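Local coordinates for protein citrate synthase (Pyrobaculum aerophilum, PDB 2IBP) that probably catalyses the condensation of oxaloacetate with acetyl-CoA to give citrate and CoA, as a thermophilic homodimer of interlinked chains, at residues Leu46-Tyr51 and Tyr67-Gly72; His108-Leu113 and Tyr362-Phe367; Ile161-Tyr166 and Ala185-Met190; Leu210-Glu215 and Arg371-Val376. All blocks are in the same frame, centred on the assembly; numbering follows the deposited sequence.

Contact 1 of 4, residues Leu46-Tyr51 and Tyr67-Gly72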
# COMPACT_ATOMS: atom_id res chain seq x y z
N LEU A 46 -1.74 23.34 -14.88
CA LEU A 46 -1.19 22.02 -14.61
C LEU A 46 -0.19 21.72 -15.71
O LEU A 46 -0.49 21.95 -16.89
CB LEU A 46 -2.31 20.98 -14.66
CG LEU A 46 -1.90 19.51 -14.60
CD1 LEU A 46 -1.11 19.15 -13.31
CD2 LEU A 46 -3.12 18.63 -14.74
N TRP A 47 0.99 21.26 -15.32
CA TRP A 47 2.01 20.83 -16.30
C TRP A 47 2.38 19.37 -16.08
O TRP A 47 2.46 18.91 -14.94
CB TRP A 47 3.33 21.59 -16.14
CG TRP A 47 3.31 23.06 -16.41
CD1 TRP A 47 3.67 23.69 -17.57
CD2 TRP A 47 3.03 24.10 -15.47
NE1 TRP A 47 3.57 25.05 -17.42
CE2 TRP A 47 3.21 25.33 -16.13
CE3 TRP A 47 2.61 24.10 -14.13
CZ2 TRP A 47 3.02 26.56 -15.49
CZ3 TRP A 47 2.45 25.33 -13.49
CH2 TRP A 47 2.63 26.53 -14.18
N TYR A 48 2.64 18.66 -17.18
CA TYR A 48 3.24 17.34 -17.13
C TYR A 48 4.61 17.47 -17.79
O TYR A 48 4.70 17.80 -18.98
CB TYR A 48 2.48 16.29 -17.92
CG TYR A 48 1.09 15.97 -17.46
CD1 TYR A 48 0.73 16.10 -16.14
CD2 TYR A 48 0.24 15.31 -18.30
CE1 TYR A 48 -0.54 15.72 -15.71
CE2 TYR A 48 -1.00 14.88 -17.87
CZ TYR A 48 -1.38 15.08 -16.57
OH TYR A 48 -2.62 14.68 -16.13
N ARG A 49 5.67 17.21 -17.04
CA ARG A 49 7.02 17.24 -17.60
C ARG A 49 7.29 18.55 -18.37
O ARG A 49 7.95 18.55 -19.42
CB ARG A 49 7.24 16.04 -18.52
CG ARG A 49 7.11 14.68 -17.85
CD ARG A 49 8.19 14.42 -16.85
NE ARG A 49 8.27 13.01 -16.51
CZ ARG A 49 9.19 12.48 -15.71
NH1 ARG A 49 10.07 13.28 -15.12
NH2 ARG A 49 9.23 11.19 -15.50
N GLY A 50 6.78 19.66 -17.84
CA GLY A 50 6.99 20.98 -18.44
C GLY A 50 5.96 21.45 -19.45
O GLY A 50 5.99 22.60 -19.86
N TYR A 51 5.08 20.54 -19.90
CA TYR A 51 4.04 20.89 -20.87
C TYR A 51 2.69 21.16 -20.24
O TYR A 51 2.22 20.38 -19.42
CB TYR A 51 3.87 19.75 -21.88
CG TYR A 51 5.08 19.52 -22.72
CD1 TYR A 51 5.26 20.19 -23.91
CD2 TYR A 51 6.08 18.65 -22.31
CE1 TYR A 51 6.37 19.98 -24.69
CE2 TYR A 51 7.20 18.43 -23.08
CZ TYR A 51 7.35 19.12 -24.26
OH TYR A 51 8.46 18.93 -25.05
N TYR A 67 3.88 8.20 -22.55
CA TYR A 67 5.31 8.13 -22.88
C TYR A 67 6.02 9.31 -22.20
O TYR A 67 7.05 9.14 -21.58
CB TYR A 67 5.53 8.21 -24.39
CG TYR A 67 6.98 8.04 -24.81
CD1 TYR A 67 7.43 6.83 -25.30
CD2 TYR A 67 7.90 9.06 -24.63
CE1 TYR A 67 8.77 6.63 -25.63
CE2 TYR A 67 9.24 8.88 -24.96
CZ TYR A 67 9.66 7.68 -25.47
OH TYR A 67 10.99 7.50 -25.82
N LEU A 68 5.47 10.50 -22.41
CA LEU A 68 6.00 11.72 -21.82
C LEU A 68 6.15 11.61 -20.30
O LEU A 68 7.20 11.91 -19.75
CB LEU A 68 5.09 12.87 -22.17
CG LEU A 68 5.40 14.21 -21.52
CD1 LEU A 68 6.79 14.74 -21.90
CD2 LEU A 68 4.33 15.23 -21.86
N ILE A 69 5.10 11.16 -19.64
CA ILE A 69 5.15 11.06 -18.19
C ILE A 69 6.19 10.05 -17.75
O ILE A 69 6.98 10.32 -16.86
CB ILE A 69 3.77 10.74 -17.62
CG1 ILE A 69 2.85 11.96 -17.79
CG2 ILE A 69 3.86 10.40 -16.13
CD1 ILE A 69 1.39 11.70 -17.44
N LEU A 70 6.22 8.90 -18.41
CA LEU A 70 7.17 7.86 -18.04
C LEU A 70 8.63 8.20 -18.35
O LEU A 70 9.51 8.09 -17.48
CB LEU A 70 6.77 6.56 -18.71
CG LEU A 70 7.63 5.35 -18.37
CD1 LEU A 70 7.68 5.10 -16.85
CD2 LEU A 70 7.07 4.13 -19.11
N TYR A 71 8.89 8.66 -19.57
CA TYR A 71 10.26 8.92 -20.02
C TYR A 71 10.78 10.34 -19.85
O TYR A 71 11.99 10.59 -19.97
CB TYR A 71 10.43 8.43 -21.45
CG TYR A 71 10.29 6.93 -21.56
CD1 TYR A 71 11.28 6.10 -21.07
CD2 TYR A 71 9.15 6.34 -22.08
CE1 TYR A 71 11.17 4.75 -21.14
CE2 TYR A 71 9.02 4.97 -22.16
CZ TYR A 71 10.03 4.17 -21.64
OH TYR A 71 9.97 2.80 -21.69
N GLY A 72 9.88 11.29 -19.62
CA GLY A 72 10.26 12.65 -19.31
C GLY A 72 10.39 13.58 -20.49
O GLY A 72 10.75 14.75 -20.34
O HOH W 1 10.09 17.40 -20.59

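Contact 2 of 4, residues His108-Leu113 and Tyr362-Phe367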
# COMPACT_ATOMS: atom_id res chain seq x y z
N HIS A 108 -16.43 -6.10 -5.75
CA HIS A 108 -16.25 -4.75 -6.22
C HIS A 108 -15.00 -4.71 -7.09
O HIS A 108 -14.00 -5.35 -6.77
CB HIS A 108 -16.10 -3.79 -5.04
CG HIS A 108 -16.05 -2.35 -5.45
ND1 HIS A 108 -14.89 -1.74 -5.90
CD2 HIS A 108 -17.01 -1.39 -5.47
CE1 HIS A 108 -15.14 -0.48 -6.20
NE2 HIS A 108 -16.42 -0.24 -5.94
N PRO A 109 -15.06 -3.96 -8.20
CA PRO A 109 -13.92 -3.97 -9.11
C PRO A 109 -12.59 -3.57 -8.51
O PRO A 109 -11.57 -4.04 -8.98
CB PRO A 109 -14.32 -3.01 -10.23
CG PRO A 109 -15.56 -2.36 -9.80
CD PRO A 109 -16.18 -3.17 -8.72
N MET A 110 -12.57 -2.67 -7.53
CA MET A 110 -11.29 -2.24 -6.97
C MET A 110 -10.55 -3.38 -6.26
O MET A 110 -9.32 -3.44 -6.30
CB MET A 110 -11.42 -1.01 -6.08
CG MET A 110 -11.79 0.23 -6.88
SD MET A 110 -10.47 0.78 -7.98
CE MET A 110 -9.39 1.63 -6.84
N PHE A 111 -11.28 -4.33 -5.68
CA PHE A 111 -10.63 -5.50 -5.08
C PHE A 111 -10.02 -6.35 -6.19
O PHE A 111 -8.92 -6.89 -6.05
CB PHE A 111 -11.63 -6.34 -4.29
CG PHE A 111 -11.99 -5.76 -2.96
CD1 PHE A 111 -11.06 -5.74 -1.93
CD2 PHE A 111 -13.28 -5.35 -2.71
CE1 PHE A 111 -11.40 -5.27 -0.68
CE2 PHE A 111 -13.62 -4.86 -1.46
CZ PHE A 111 -12.68 -4.82 -0.45
N ALA A 112 -10.76 -6.49 -7.29
CA ALA A 112 -10.29 -7.25 -8.44
C ALA A 112 -9.04 -6.61 -9.00
O ALA A 112 -8.11 -7.32 -9.39
CB ALA A 112 -11.37 -7.34 -9.52
N LEU A 113 -9.02 -5.27 -9.09
CA LEU A 113 -7.83 -4.58 -9.59
C LEU A 113 -6.64 -4.87 -8.70
O LEU A 113 -5.56 -5.18 -9.19
CB LEU A 113 -8.02 -3.07 -9.67
CG LEU A 113 -8.47 -2.55 -11.03
CD1 LEU A 113 -9.85 -3.09 -11.41
CD2 LEU A 113 -8.47 -1.03 -11.00
N TYR A 362 -17.18 1.53 -11.78
CA TYR A 362 -16.02 1.50 -12.69
C TYR A 362 -15.38 2.88 -12.87
O TYR A 362 -14.35 3.00 -13.52
CB TYR A 362 -16.33 0.83 -14.02
CG TYR A 362 -16.55 -0.66 -13.86
CD1 TYR A 362 -15.47 -1.54 -13.86
CD2 TYR A 362 -17.79 -1.16 -13.50
CE1 TYR A 362 -15.64 -2.87 -13.62
CE2 TYR A 362 -17.96 -2.49 -13.22
CZ TYR A 362 -16.88 -3.35 -13.25
OH TYR A 362 -17.05 -4.69 -12.96
N PHE A 363 -15.97 3.92 -12.28
CA PHE A 363 -15.41 5.27 -12.41
C PHE A 363 -14.00 5.33 -11.82
O PHE A 363 -13.07 5.84 -12.46
CB PHE A 363 -16.29 6.31 -11.69
CG PHE A 363 -17.54 6.69 -12.46
CD1 PHE A 363 -18.13 5.83 -13.38
CD2 PHE A 363 -18.22 7.86 -12.12
CE1 PHE A 363 -19.31 6.19 -14.04
CE2 PHE A 363 -19.39 8.21 -12.77
CZ PHE A 363 -19.93 7.38 -13.73
N THR A 364 -13.85 4.84 -10.59
CA THR A 364 -12.53 4.89 -9.94
C THR A 364 -11.53 3.96 -10.63
O THR A 364 -10.39 4.35 -10.84
CB THR A 364 -12.63 4.69 -8.44
OG1 THR A 364 -13.47 5.74 -7.91
CG2 THR A 364 -11.23 4.79 -7.81
N PRO A 365 -11.96 2.75 -11.04
CA PRO A 365 -11.07 1.93 -11.85
C PRO A 365 -10.55 2.66 -13.10
O PRO A 365 -9.37 2.54 -13.45
CB PRO A 365 -11.94 0.74 -12.21
CG PRO A 365 -12.74 0.54 -10.96
CD PRO A 365 -13.07 1.93 -10.49
N ILE A 366 -11.39 3.45 -13.77
CA ILE A 366 -10.91 4.22 -14.93
C ILE A 366 -9.91 5.30 -14.50
O ILE A 366 -8.93 5.56 -15.21
CB ILE A 366 -12.08 4.80 -15.73
CG1 ILE A 366 -12.88 3.62 -16.32
CG2 ILE A 366 -11.60 5.71 -16.86
CD1 ILE A 366 -14.24 4.00 -16.87
N PHE A 367 -10.12 5.91 -13.34
CA PHE A 367 -9.12 6.83 -12.81
C PHE A 367 -7.76 6.10 -12.66
O PHE A 367 -6.71 6.64 -13.01
CB PHE A 367 -9.58 7.38 -11.46
CG PHE A 367 -8.62 8.36 -10.85
CD1 PHE A 367 -8.75 9.72 -11.07
CD2 PHE A 367 -7.58 7.92 -10.05
CE1 PHE A 367 -7.87 10.62 -10.48
CE2 PHE A 367 -6.71 8.82 -9.45
CZ PHE A 367 -6.88 10.16 -9.64

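Contact 3 of 4, residues Ile161-Tyr166 and Ala185-Met190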
# COMPACT_ATOMS: atom_id res chain seq x y z
N ILE A 161 -7.67 -5.32 -17.31
CA ILE A 161 -8.12 -5.80 -16.01
C ILE A 161 -9.53 -5.25 -15.73
O ILE A 161 -10.45 -6.01 -15.39
CB ILE A 161 -7.17 -5.37 -14.90
CG1 ILE A 161 -5.81 -6.05 -15.06
CG2 ILE A 161 -7.77 -5.73 -13.53
CD1 ILE A 161 -4.79 -5.61 -14.04
N VAL A 162 -9.70 -3.95 -15.89
CA VAL A 162 -10.98 -3.31 -15.67
C VAL A 162 -12.08 -3.90 -16.54
O VAL A 162 -13.16 -4.27 -16.06
CB VAL A 162 -10.86 -1.79 -15.86
CG1 VAL A 162 -12.23 -1.11 -15.76
CG2 VAL A 162 -9.85 -1.20 -14.85
N ALA A 163 -11.82 -3.94 -17.85
CA ALA A 163 -12.80 -4.44 -18.81
C ALA A 163 -13.16 -5.91 -18.58
O ALA A 163 -14.34 -6.28 -18.63
CB ALA A 163 -12.31 -4.24 -20.24
N TYR A 164 -12.16 -6.75 -18.28
CA TYR A 164 -12.43 -8.17 -18.05
C TYR A 164 -13.31 -8.34 -16.82
O TYR A 164 -14.26 -9.11 -16.83
CB TYR A 164 -11.14 -8.94 -17.85
CG TYR A 164 -10.40 -9.31 -19.11
CD1 TYR A 164 -10.67 -8.68 -20.32
CD2 TYR A 164 -9.32 -10.19 -19.07
CE1 TYR A 164 -9.98 -9.02 -21.48
CE2 TYR A 164 -8.60 -10.50 -20.22
CZ TYR A 164 -8.93 -9.90 -21.42
OH TYR A 164 -8.21 -10.16 -22.58
N HIS A 165 -13.04 -7.55 -15.80
CA HIS A 165 -13.87 -7.63 -14.62
C HIS A 165 -15.29 -7.20 -14.96
O HIS A 165 -16.26 -7.86 -14.55
CB HIS A 165 -13.34 -6.76 -13.51
CG HIS A 165 -14.08 -6.96 -12.23
ND1 HIS A 165 -15.20 -6.22 -11.91
CD2 HIS A 165 -13.97 -7.91 -11.28
CE1 HIS A 165 -15.70 -6.65 -10.77
NE2 HIS A 165 -14.98 -7.68 -10.37
N TYR A 166 -15.43 -6.11 -15.71
CA TYR A 166 -16.76 -5.65 -16.10
C TYR A 166 -17.52 -6.76 -16.80
O TYR A 166 -18.65 -7.07 -16.45
CB TYR A 166 -16.69 -4.41 -16.97
CG TYR A 166 -18.03 -4.04 -17.55
CD1 TYR A 166 -19.02 -3.52 -16.75
CD2 TYR A 166 -18.32 -4.30 -18.89
CE1 TYR A 166 -20.27 -3.24 -17.26
CE2 TYR A 166 -19.55 -3.98 -19.42
CZ TYR A 166 -20.53 -3.48 -18.60
OH TYR A 166 -21.77 -3.19 -19.14
N ALA A 185 -9.79 3.62 -27.23
CA ALA A 185 -10.80 2.93 -28.04
C ALA A 185 -10.88 1.46 -27.69
O ALA A 185 -11.97 0.88 -27.58
CB ALA A 185 -10.51 3.08 -29.54
N ASN A 186 -9.73 0.84 -27.50
CA ASN A 186 -9.72 -0.55 -27.19
C ASN A 186 -10.41 -0.82 -25.85
O ASN A 186 -11.08 -1.84 -25.68
CB ASN A 186 -8.31 -1.08 -27.13
CG ASN A 186 -8.28 -2.54 -26.83
OD1 ASN A 186 -8.76 -3.34 -27.63
ND2 ASN A 186 -7.77 -2.91 -25.65
N PHE A 187 -10.22 0.08 -24.89
CA PHE A 187 -10.89 -0.11 -23.61
C PHE A 187 -12.40 -0.18 -23.80
O PHE A 187 -13.06 -1.07 -23.30
CB PHE A 187 -10.54 1.01 -22.64
CG PHE A 187 -11.39 1.00 -21.40
CD1 PHE A 187 -11.31 -0.05 -20.51
CD2 PHE A 187 -12.30 2.02 -21.17
CE1 PHE A 187 -12.10 -0.08 -19.39
CE2 PHE A 187 -13.09 2.00 -20.02
CZ PHE A 187 -12.99 0.94 -19.14
N LEU A 188 -12.95 0.76 -24.57
CA LEU A 188 -14.39 0.75 -24.80
C LEU A 188 -14.83 -0.49 -25.56
O LEU A 188 -15.90 -1.05 -25.32
CB LEU A 188 -14.85 2.02 -25.51
CG LEU A 188 -14.73 3.30 -24.70
CD1 LEU A 188 -15.16 4.50 -25.54
CD2 LEU A 188 -15.53 3.21 -23.39
N TYR A 189 -14.01 -0.92 -26.52
CA TYR A 189 -14.29 -2.16 -27.24
C TYR A 189 -14.30 -3.37 -26.27
O TYR A 189 -15.20 -4.21 -26.32
CB TYR A 189 -13.23 -2.35 -28.33
CG TYR A 189 -13.21 -3.73 -28.91
CD1 TYR A 189 -14.22 -4.18 -29.74
CD2 TYR A 189 -12.18 -4.60 -28.60
CE1 TYR A 189 -14.22 -5.46 -30.22
CE2 TYR A 189 -12.16 -5.89 -29.08
CZ TYR A 189 -13.18 -6.32 -29.90
OH TYR A 189 -13.14 -7.60 -30.37
N MET A 190 -13.33 -3.42 -25.36
CA MET A 190 -13.28 -4.52 -24.40
C MET A 190 -14.43 -4.48 -23.39
O MET A 190 -14.89 -5.51 -22.92
CB MET A 190 -11.94 -4.53 -23.67
CG MET A 190 -10.76 -4.85 -24.56
SD MET A 190 -9.28 -5.15 -23.58
CE MET A 190 -9.16 -3.56 -22.76

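Contact 4 of 4, residues Leu210-Glu215 and Arg371-Val376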
# COMPACT_ATOMS: atom_id res chain seq x y z
N LEU A 210 -6.06 13.64 -18.87
CA LEU A 210 -6.29 14.64 -17.85
C LEU A 210 -6.03 14.18 -16.44
O LEU A 210 -5.75 15.01 -15.60
CB LEU A 210 -7.71 15.20 -17.92
CG LEU A 210 -8.04 16.03 -19.17
CD1 LEU A 210 -9.52 16.40 -19.08
CD2 LEU A 210 -7.14 17.25 -19.33
N HIS A 211 -6.10 12.88 -16.19
CA HIS A 211 -5.91 12.38 -14.83
C HIS A 211 -4.63 11.60 -14.64
O HIS A 211 -4.42 11.00 -13.59
CB HIS A 211 -7.13 11.53 -14.45
CG HIS A 211 -8.40 12.32 -14.42
ND1 HIS A 211 -9.08 12.69 -15.56
CD2 HIS A 211 -9.08 12.88 -13.38
CE1 HIS A 211 -10.11 13.46 -15.24
NE2 HIS A 211 -10.14 13.58 -13.92
N ALA A 212 -3.73 11.68 -15.63
CA ALA A 212 -2.50 10.88 -15.62
C ALA A 212 -1.59 11.10 -14.42
O ALA A 212 -0.94 10.15 -13.96
CB ALA A 212 -1.75 11.07 -16.91
N ASP A 213 -1.49 12.35 -13.96
CA ASP A 213 -0.72 12.62 -12.74
C ASP A 213 -1.23 13.90 -12.11
O ASP A 213 -1.77 14.77 -12.79
CB ASP A 213 0.78 12.73 -12.97
CG ASP A 213 1.56 12.53 -11.68
OD1 ASP A 213 1.32 11.49 -11.02
OD2 ASP A 213 2.37 13.40 -11.29
N HIS A 214 -1.10 14.00 -10.79
CA HIS A 214 -1.55 15.19 -10.11
C HIS A 214 -0.86 15.26 -8.76
O HIS A 214 -1.45 14.93 -7.75
CB HIS A 214 -3.07 15.19 -10.01
CG HIS A 214 -3.69 16.56 -10.07
ND1 HIS A 214 -4.34 17.12 -8.99
CD2 HIS A 214 -3.68 17.50 -11.04
CE1 HIS A 214 -4.77 18.33 -9.33
NE2 HIS A 214 -4.40 18.57 -10.57
N GLU A 215 0.43 15.58 -8.83
CA GLU A 215 1.29 15.67 -7.65
C GLU A 215 1.27 14.38 -6.82
O GLU A 215 1.42 13.31 -7.39
CB GLU A 215 1.05 16.96 -6.88
CG GLU A 215 1.46 18.16 -7.77
CD GLU A 215 1.37 19.52 -7.11
OE1 GLU A 215 0.68 19.68 -6.08
OE2 GLU A 215 1.97 20.45 -7.69
N ARG A 371 -4.15 7.15 -14.00
CA ARG A 371 -3.12 7.49 -13.04
C ARG A 371 -1.98 6.49 -12.91
O ARG A 371 -0.92 6.84 -12.42
CB ARG A 371 -3.76 7.72 -11.68
CG ARG A 371 -2.81 8.16 -10.59
CD ARG A 371 -2.07 9.46 -10.89
NE ARG A 371 -3.00 10.52 -11.32
CZ ARG A 371 -3.62 11.36 -10.49
NH1 ARG A 371 -3.30 11.41 -9.20
NH2 ARG A 371 -4.51 12.21 -10.95
N VAL A 372 -2.19 5.28 -13.41
CA VAL A 372 -1.15 4.26 -13.29
C VAL A 372 0.16 4.76 -13.88
O VAL A 372 1.24 4.48 -13.34
CB VAL A 372 -1.58 2.93 -13.90
CG1 VAL A 372 -1.97 3.10 -15.34
CG2 VAL A 372 -0.48 1.88 -13.70
N VAL A 373 0.10 5.56 -14.95
CA VAL A 373 1.36 6.05 -15.50
C VAL A 373 2.07 7.00 -14.54
O VAL A 373 3.28 6.95 -14.40
CB VAL A 373 1.22 6.66 -16.91
CG1 VAL A 373 0.42 7.95 -16.91
CG2 VAL A 373 2.63 6.87 -17.50
N GLY A 374 1.31 7.86 -13.86
CA GLY A 374 1.89 8.73 -12.86
C GLY A 374 2.49 7.91 -11.73
O GLY A 374 3.61 8.15 -11.30
N TRP A 375 1.77 6.89 -11.27
CA TRP A 375 2.27 6.07 -10.19
C TRP A 375 3.61 5.45 -10.53
O TRP A 375 4.56 5.57 -9.76
CB TRP A 375 1.29 4.96 -9.81
CG TRP A 375 0.01 5.43 -9.23
CD1 TRP A 375 -0.18 6.51 -8.45
CD2 TRP A 375 -1.23 4.71 -9.23
NE1 TRP A 375 -1.50 6.57 -8.04
CE2 TRP A 375 -2.16 5.47 -8.51
CE3 TRP A 375 -1.65 3.51 -9.81
CZ2 TRP A 375 -3.48 5.08 -8.36
CZ3 TRP A 375 -2.98 3.13 -9.68
CH2 TRP A 375 -3.88 3.92 -8.96
N VAL A 376 3.68 4.77 -11.68
CA VAL A 376 4.93 4.10 -12.07
C VAL A 376 6.06 5.12 -12.32
O VAL A 376 7.21 4.90 -11.90
CB VAL A 376 4.76 3.08 -13.20
CG1 VAL A 376 3.78 1.99 -12.76
CG2 VAL A 376 4.28 3.75 -14.49

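Contact 1 of 4, residues Leu46-Tyr51 and Tyr67-Gly72
The polar core of this contact is a pair of hydrogen bonds from Arg49 to one carbonyl in the last turn of helix 62-71. NE and NH2 of Arg49 lie 3.0 and 2.8 Å from Ile69 O. The arginine chain bends at chi2 (-67°), which turns the guanidinium onto that oxygen. NH2 approaches nearly in line with the carbonyl (C=O...N 162°), whereas NE comes more from the side and is tilted out of the carbonyl plane; the acceptor sits in the guanidinium plane. Gly72 CA lies over one face of that plane, where the positive phi of Gly72 ends the helix. A water links the two backbones, donating to Arg49 O and Gly72 O at 2.7 Å each.

Apolar contacts flank these bonds. Leu68 forks between two partners: its CD1 rests 3.6 Å from Arg49 CB, while its CD2 meets Tyr51 CD2 at 3.9 Å. Ile69 CD1 forms a CH-pi contact over a face of the Tyr48 ring, 4.1 Å from its centroid, and the hydroxyl of that ring is bonded to Ile209 O.

Arg49 and Gly50 form the middle of a type I' turn, the tight connection of a two-residue beta hairpin between strands 45-48 and 51-52; Gly50 also makes backbone bonds to the second subunit. Replacing Arg49 with an alanine would probably leave Ile69 O without either donor and uncover the backbone at Gly72. A positive group at a helix C terminus, where carbonyls gather, is likely to be favourable, so the hairpin is probably held to the helix end by polar as well as apolar contacts.

Contact 2 of 4, residues His108-Leu113 and Tyr362-Phe367
Pro109 lays its ring carbons on the phenol of Tyr362, with CG over one face of the aromatic ring in a CH-pi contact, 3.9 Å from the centroid and offset toward the rim. Its CB reaches further out, to 3.6 Å from Tyr362 CE1. The tyrosine side chain leaves its backbone heading away from this partner, yet the ring comes back across it at about a right angle, and its hydroxyl is hydrogen-bonded to His165.

Met110 shows how a flexible chain fits a rigid neighbour. It bends at chi2 (-68°) and again at chi3 (-79°), which carries SD to 3.8 Å from Pro365 CG and lets the terminal CE meet Thr364 CG2, also at 3.8 Å. These residues belong to the opening turns of helices 109-123 and 363-382, two members of the largely helical citrate synthase fold, whose short segments here run 32° apart. His108 is the N-cap of the first: its ND1 accepts from Met110 N at 3.0 Å, a capping bond whose N-H is tilted from the imidazole plane.

Leu113, one turn further on, has a chi1 well away from a staggered value; its CD2 branch meets the Pro365 ring at the CA-CB side, 4.0 Å from Pro365 CA.

Contact 3 of 4, residues Ile161-Tyr166 and Ala185-Met190
Phe187 brings the rim of its ring up to Val162, with CE1 of the phenyl 3.8 Å from Val162 CG1. The pair belongs to two helices, 141-169 and 183-192, that pack almost side by side in the same N-to-C sense within the largely helical citrate synthase fold; their short segments are 9.1 Å apart at closest approach and cross at -15°. Two residues one turn apart, Phe187 and Met190, both reach Ala163, and the contact illustrates how a small residue lets neighbouring helices lie close.

Phe187 has CG anti to its backbone nitrogen (chi1 170°), which throws the ring across toward the other helix. There the edge of the ring, and not a face, is presented both to CG1 of Val162 and to the backbone nitrogen of Ala163. CE1 of Phe187 also stands 4.3 Å from Ala163 CB. Beyond the pair, helix 363-382 takes part as well, since Phe187 touches Ile366 and Met369 and Val162 touches Pro365 and Met369.

Met190 meets the same alanine from a second direction. Its chain is extended at chi2 and bent at chi3, a course that folds CE back to 4.1 Å from Ala163 CB. SD of Met190 makes a looser approach to the Tyr164 ring, 4.5 Å from CE1 of that ring, while the Tyr164 hydroxyl is bonded to Glu92. No hydrogen bond crosses between the segments, and the side-chain contacts between them are apolar. The two backbones come nearest at Ala163 and Met190, whose CB atoms are 3.5 Å apart, a close approach for a methyl and a methylene carbon.

Contact 4 of 4, residues Leu210-Glu215 and Arg371-Val376
Arg371 grips the carbonyl oxygen of His211 with two nitrogens, NE at 2.7 Å from His211 O and NH2 at 2.9 Å. Both donors come from the same face of that carbonyl, NH2 well above its plane (42°) and NE tilted less, while the oxygen lies in the guanidinium plane. The arginine chain bends at chi2 (59°) and chi3 (50°), turning the guanidinium toward His211 O, and the backbone N of His214 lies over the centre of one guanidinium face.

The close-packed part continues at Gly374. Ala212 O receives a weak hydrogen bond from Gly374 N at 3.2 Å, and the glycine CA lies 3.4 Å from Asp213 OD1. A side chain on Gly374 would run into that carboxylate oxygen and into Ala212 O; its absence lets the loop come close, at a kink where the N atoms of Val373 and Gly374 lack a bond to the preceding turn. Ala212 CB meets Val373 CG1 at 3.8 Å.

On the looser side is the partly exposed His214. Of its side chain, CB comes close, 3.4 Å from Arg371 NH2; its ring leads away to Tyr292, nearing His289, a predicted active-site residue. Asp213 directs OD2 to Ser37 and His378, near Arg371 but without a salt bridge.

A methionine in place of Arg371 would probably leave His211 O without its two donors and the loop freer to shift. Helix 363-382 thus holds a loop bordering the probable active site mostly through that loop's carbonyls, so the placement of His211 and His214 probably depends in part on one buried positive charge.

From the N terminus, contact 1 closes first, tying the hairpin at 46-51 to the end of helix 62-71 across a short, mostly helical loop. Contact 2 opens next at 108-113 and closes only at 362-367, enclosing 248 residues. Contact 3 is nested within that loop, pairing helices 141-169 and 183-192. Contact 4 also opens inside it, at 210-215, but ends beyond it at 371-376, so contacts 2 and 4 cross and share helix 363-382. Contacts 2 and 4 use successive parts of that helix: contact 3 touches contact 2 near its start, whereas contact 1 packs against contact 4 further along, their centres 10 Å apart.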